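Side-chain contact in RNA 2'-o-ribose methyltransferase (Thermus thermophilus, PDB 1IPA), which probably methylates the 2'-O of ribose in RNA, using an active site built around a deep trefoil knot: residues A[144-149]-A[181-186]. Residues are numbered along the deposited sequence; the frame is centred on the assembly and turned at random.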
loop_
_atom_site.group_PDB
_atom_site.type_symbol
_atom_site.label_atom_id
_atom_site.label_comp_id
_atom_site.label_asym_id
_atom_site.label_seq_id
_atom_site.Cartn_x
_atom_site.Cartn_y
_atom_site.Cartn_z
ATOM N N ALA A 144 7.511 8.052 4.058
ATOM C CA ALA A 144 7.576 6.625 4.303
ATOM C C ALA A 144 6.456 6.154 5.198
ATOM O O ALA A 144 5.884 6.930 5.962
ATOM C CB ALA A 144 8.919 6.267 4.943
ATOM N N VAL A 145 6.149 4.870 5.094
ATOM C CA VAL A 145 5.128 4.262 5.930
ATOM C C VAL A 145 5.808 3.137 6.665
ATOM O O VAL A 145 6.298 2.191 6.052
ATOM C CB VAL A 145 3.968 3.670 5.115
ATOM C CG1 VAL A 145 3.014 2.932 6.045
ATOM C CG2 VAL A 145 3.237 4.773 4.383
ATOM N N LEU A 146 5.868 3.243 7.981
ATOM C CA LEU A 146 6.495 2.197 8.751
ATOM C C LEU A 146 5.385 1.359 9.336
ATOM O O LEU A 146 4.574 1.845 10.125
ATOM C CB LEU A 146 7.372 2.789 9.859
ATOM C CG LEU A 146 8.395 3.812 9.372
ATOM C CD1 LEU A 146 9.267 4.249 10.536
ATOM C CD2 LEU A 146 9.240 3.207 8.254
ATOM N N VAL A 147 5.345 0.099 8.922
ATOM C CA VAL A 147 4.339 -0.828 9.397
ATOM C C VAL A 147 4.900 -1.706 10.513
ATOM O O VAL A 147 5.873 -2.445 10.316
ATOM C CB VAL A 147 3.845 -1.733 8.256
ATOM C CG1 VAL A 147 2.797 -2.705 8.786
ATOM C CG2 VAL A 147 3.272 -0.875 7.126
ATOM N N ALA A 148 4.287 -1.612 11.687
ATOM C CA ALA A 148 4.713 -2.409 12.822
ATOM C C ALA A 148 3.942 -3.715 12.788
ATOM O O ALA A 148 2.906 -3.828 13.431
ATOM C CB ALA A 148 4.435 -1.669 14.127
ATOM N N GLY A 149 4.428 -4.691 12.022
ATOM C CA GLY A 149 3.746 -5.973 11.967
ATOM C C GLY A 149 3.600 -6.711 10.642
ATOM O O GLY A 149 2.477 -7.022 10.227
ATOM N N ASP A 181 12.422 1.644 18.702
ATOM C CA ASP A 181 13.839 1.902 18.931
ATOM C C ASP A 181 14.370 2.722 17.765
ATOM O O ASP A 181 15.259 3.557 17.929
ATOM C CB ASP A 181 14.625 0.594 19.029
ATOM C CG ASP A 181 14.196 -0.262 20.208
ATOM O OD1 ASP A 181 14.750 -1.370 20.356
ATOM O OD2 ASP A 181 13.308 0.166 20.983
ATOM N N TRP A 182 13.816 2.487 16.583
ATOM C CA TRP A 182 14.247 3.221 15.399
ATOM C C TRP A 182 13.910 4.714 15.537
ATOM O O TRP A 182 14.750 5.580 15.276
ATOM C CB TRP A 182 13.565 2.654 14.152
ATOM C CG TRP A 182 14.033 3.291 12.880
ATOM C CD1 TRP A 182 15.174 3.004 12.196
ATOM C CD2 TRP A 182 13.396 4.360 12.173
ATOM N NE1 TRP A 182 15.292 3.831 11.107
ATOM C CE2 TRP A 182 14.214 4.674 11.068
ATOM C CE3 TRP A 182 12.214 5.086 12.368
ATOM C CZ2 TRP A 182 13.891 5.685 10.156
ATOM C CZ3 TRP A 182 11.891 6.093 11.461
ATOM C CH2 TRP A 182 12.730 6.381 10.369
ATOM N N ILE A 183 12.676 4.999 15.948
ATOM C CA ILE A 183 12.209 6.373 16.123
ATOM C C ILE A 183 13.179 7.141 17.018
ATOM O O ILE A 183 13.707 8.183 16.633
ATOM C CB ILE A 183 10.803 6.418 16.794
ATOM C CG1 ILE A 183 9.817 5.526 16.038
ATOM C CG2 ILE A 183 10.291 7.851 16.834
ATOM C CD1 ILE A 183 9.508 5.987 14.655
ATOM N N LYS A 184 13.403 6.611 18.215
ATOM C CA LYS A 184 14.296 7.241 19.179
ATOM C C LYS A 184 15.723 7.325 18.668
ATOM O O LYS A 184 16.445 8.264 18.985
ATOM C CB LYS A 184 14.249 6.480 20.506
ATOM C CG LYS A 184 12.832 6.365 21.061
ATOM C CD LYS A 184 12.178 7.748 21.148
ATOM C CE LYS A 184 10.665 7.688 20.970
ATOM N NZ LYS A 184 10.119 9.044 20.697
ATOM N N GLN A 185 16.117 6.347 17.863
ATOM C CA GLN A 185 17.461 6.308 17.303
ATOM C C GLN A 185 17.749 7.559 16.474
ATOM O O GLN A 185 18.892 8.024 16.405
ATOM C CB GLN A 185 17.620 5.060 16.431
ATOM C CG GLN A 185 19.051 4.734 16.072
ATOM C CD GLN A 185 19.934 4.662 17.301
ATOM O OE1 GLN A 185 19.566 4.050 18.308
ATOM N NE2 GLN A 185 21.106 5.283 17.227
ATOM N N HIS A 186 16.712 8.104 15.846
ATOM C CA HIS A 186 16.874 9.299 15.026
ATOM C C HIS A 186 16.264 10.541 15.658
ATOM O O HIS A 186 16.072 11.555 14.984
ATOM C CB HIS A 186 16.262 9.086 13.639
ATOM C CG HIS A 186 16.950 8.034 12.829
ATOM N ND1 HIS A 186 16.787 6.687 13.063
ATOM C CD2 HIS A 186 17.821 8.134 11.797
ATOM C CE1 HIS A 186 17.527 6.000 12.210
ATOM N NE2 HIS A 186 18.164 6.854 11.431
#
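Leu146 and Trp182 meet in the Rossmann-like, trefoil-knotted methyltransferase domain of the SPOUT class, where helix 176-185 lies against one face of the parallel sheet to which strand 144-148 belongs. The contact is wholly apolar: no hydrogen bond links the two segments, and the summed buried surface is just 89 Å². Even the nearest alpha carbons, CA of Leu146 and CA of Ile183, stand 10.2 Å apart, so side chains alone bridge strand and helix.

Van der Waals contact is carried by one methyl of Leu146. Its CD1 lies 3.3 Å from CZ3 of Trp182 and 3.6 Å from CE3 of Trp182, meeting the benzo part of the indole obliquely while the two side chains cross at about a right angle. The bond from CA to CB of Trp182 points toward the strand, and CG lies anti to the backbone N (chi1 -176°), which brings CZ3 and CE3 to the leucine methyl. Ile183 adds a looser touch, its CD1 lying 4.5 Å from CD1 of Leu146; the same Ile183 methyl sits at the edge of the indole, in its plane. Ile118 of the adjacent strand 117-122 touches both Leu146 and Trp182, which extends the apolar layer along the sheet, and Pro112 touches Trp182 and His186.

Beside the contact, polar bonds within the helix segment tie His186 to Trp182. His186, the first residue to leave helical backbone angles, has ND1 above one face of the indole, displaced toward its rim. Two donors reach the carbonyl O of Trp182 from opposite faces of its plane: the backbone N of His186, which also bonds Ile183 O, and the imidazole. In the latter bond, His186 ND1 lies 3.2 Å from Trp182 O, with a nearly straight N-H...O angle of 174° and the acceptor within the imidazole plane.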